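Local coordinates for protein serine protease inhibitor 2 (Anopheles gambiae, PDB 3PZF) that inhibits clip-domain serine proteases that would activate phenoloxidases, thereby restraining melanization in mosquito hemolymph, at residues Asn160-Glu165 and Lys287-Phe292. Sequence-based numbering, arbitrary orientation.
Sequences NGRLRE and KFKFDF
Arg162 reaches across to strand 277-295 and carries most of the contact, chiefly with NH2 and one face of its guanidinium. NH2 gives a weak hydrogen bond to the backbone O of Phe290, 3.3 Å away and bent, with an N-H...O angle of 134°. The arginine reaches there because CG lies anti to the backbone N (chi1 179°), followed by a bend at chi2, an extended chi3, and a final turn at chi4 that swings the guanidinium round.

The charged groups meet less directly. NH1 of Arg162 stands 4.1 Å from OD2 of Asp291, too far for a salt bridge, and the carboxylate plane is turned 61° from that of the guanidinium. Water 1 closes the gap: it accepts from Arg162 NH1 at 3.1 Å and donates to Asp291 OD2 at 2.9 Å. The firmer partner of the arginine is Glu347, which forms a salt bridge with NE.

Van der Waals packing surrounds these bonds. The extended aliphatic chain of Lys289 runs antiparallel to Arg162 and lays CE over the centre of one guanidinium face, 4.2 Å above its plane, while its CG approaches NH2 to 3.8 Å. CD2 of Leu163, from the loop, rests on CB of Asp291 at 3.9 Å; the leucine also packs on Val155 of helix 144-158 and on Val182 of strand 177-188.

The loop after helix 144-158 thus docks onto strand 277-295 within the serpin fold, and Arg162 ties this surface to Glu347 in the hinge region of the reactive centre loop, a motif required for binding the target peptidase.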
# COMPACT_ATOMS: atom_id res chain seq x y z
N ASN A 160 -0.43 -8.51 14.02
CA ASN A 160 -1.32 -8.71 15.16
C ASN A 160 -2.46 -9.67 14.80
O ASN A 160 -3.59 -9.52 15.29
CB ASN A 160 -1.88 -7.37 15.64
CG ASN A 160 -2.55 -7.46 17.00
OD1 ASN A 160 -2.06 -8.13 17.91
ND2 ASN A 160 -3.69 -6.78 17.14
N GLY A 161 -2.17 -10.63 13.94
CA GLY A 161 -3.14 -11.62 13.51
C GLY A 161 -4.15 -11.14 12.47
O GLY A 161 -5.06 -11.90 12.08
N ARG A 162 -4.00 -9.90 11.99
CA ARG A 162 -4.92 -9.35 11.00
C ARG A 162 -4.78 -10.16 9.73
O ARG A 162 -5.76 -10.40 9.03
CB ARG A 162 -4.63 -7.87 10.73
CG ARG A 162 -5.53 -7.21 9.67
CD ARG A 162 -7.02 -7.32 10.00
NE ARG A 162 -7.83 -6.72 8.93
CZ ARG A 162 -8.13 -7.33 7.78
NH1 ARG A 162 -7.72 -8.58 7.57
NH2 ARG A 162 -8.87 -6.71 6.87
N LEU A 163 -3.55 -10.57 9.44
CA LEU A 163 -3.24 -11.43 8.31
C LEU A 163 -2.57 -12.69 8.87
O LEU A 163 -1.74 -12.59 9.77
CB LEU A 163 -2.24 -10.75 7.35
CG LEU A 163 -2.57 -9.35 6.82
CD1 LEU A 163 -1.44 -8.83 5.95
CD2 LEU A 163 -3.91 -9.35 6.06
N ARG A 164 -2.93 -13.84 8.31
CA ARG A 164 -2.56 -15.14 8.88
C ARG A 164 -1.67 -15.96 7.96
O ARG A 164 -1.02 -16.89 8.40
CB ARG A 164 -3.82 -15.95 9.16
CG ARG A 164 -4.79 -15.33 10.14
CD ARG A 164 -4.27 -15.39 11.57
NE ARG A 164 -5.24 -14.86 12.52
CZ ARG A 164 -5.32 -15.23 13.80
NH1 ARG A 164 -4.48 -16.14 14.28
NH2 ARG A 164 -6.24 -14.69 14.58
N GLU A 165 -1.66 -15.65 6.67
CA GLU A 165 -0.85 -16.42 5.74
C GLU A 165 -0.67 -15.67 4.45
O GLU A 165 -1.48 -14.81 4.08
CB GLU A 165 -1.49 -17.77 5.43
CG GLU A 165 -2.72 -17.68 4.55
CD GLU A 165 -3.96 -17.26 5.34
OE1 GLU A 165 -4.80 -16.49 4.82
OE2 GLU A 165 -4.09 -17.73 6.50
N LYS A 287 -19.31 -0.01 4.11
CA LYS A 287 -18.30 -0.60 4.97
C LYS A 287 -17.64 -1.75 4.22
O LYS A 287 -18.27 -2.41 3.38
CB LYS A 287 -18.94 -1.06 6.28
CG LYS A 287 -19.43 0.14 7.13
CD LYS A 287 -19.96 -0.26 8.49
CE LYS A 287 -21.41 -0.75 8.41
NZ LYS A 287 -21.97 -1.13 9.74
N PHE A 288 -16.36 -1.99 4.50
CA PHE A 288 -15.68 -3.13 3.89
C PHE A 288 -14.56 -3.64 4.75
O PHE A 288 -13.95 -2.89 5.54
CB PHE A 288 -15.18 -2.82 2.47
CG PHE A 288 -14.30 -1.58 2.36
CD1 PHE A 288 -14.81 -0.35 1.91
CD2 PHE A 288 -12.95 -1.65 2.69
CE1 PHE A 288 -13.98 0.79 1.77
CE2 PHE A 288 -12.11 -0.52 2.59
CZ PHE A 288 -12.64 0.71 2.13
N LYS A 289 -14.31 -4.94 4.62
CA LYS A 289 -13.19 -5.59 5.27
C LYS A 289 -12.67 -6.68 4.34
O LYS A 289 -13.39 -7.62 4.00
CB LYS A 289 -13.67 -6.23 6.58
CG LYS A 289 -12.59 -7.06 7.29
CD LYS A 289 -13.10 -7.60 8.60
CE LYS A 289 -11.96 -8.23 9.41
NZ LYS A 289 -12.42 -8.72 10.74
N PHE A 290 -11.41 -6.56 3.91
CA PHE A 290 -10.86 -7.56 3.00
C PHE A 290 -9.34 -7.51 3.02
O PHE A 290 -8.72 -6.63 3.61
CB PHE A 290 -11.37 -7.35 1.55
CG PHE A 290 -10.79 -6.11 0.85
CD1 PHE A 290 -9.70 -6.20 -0.03
CD2 PHE A 290 -11.38 -4.86 1.02
CE1 PHE A 290 -9.20 -5.07 -0.68
CE2 PHE A 290 -10.88 -3.72 0.40
CZ PHE A 290 -9.80 -3.82 -0.47
N ASP A 291 -8.74 -8.50 2.38
CA ASP A 291 -7.31 -8.45 2.20
C ASP A 291 -6.96 -8.82 0.76
O ASP A 291 -7.79 -9.30 -0.01
CB ASP A 291 -6.60 -9.33 3.22
CG ASP A 291 -7.13 -10.70 3.26
OD1 ASP A 291 -7.00 -11.41 2.25
OD2 ASP A 291 -7.64 -11.08 4.33
N PHE A 292 -5.71 -8.59 0.41
CA PHE A 292 -5.31 -8.73 -0.98
C PHE A 292 -3.84 -9.09 -0.95
O PHE A 292 -3.05 -8.43 -0.26
CB PHE A 292 -5.51 -7.42 -1.76
CG PHE A 292 -5.17 -7.56 -3.22
CD1 PHE A 292 -6.05 -8.17 -4.10
CD2 PHE A 292 -3.92 -7.14 -3.71
CE1 PHE A 292 -5.72 -8.33 -5.45
CE2 PHE A 292 -3.59 -7.31 -5.05
CZ PHE A 292 -4.51 -7.90 -5.92
O HOH W 1 -9.74 -9.50 5.45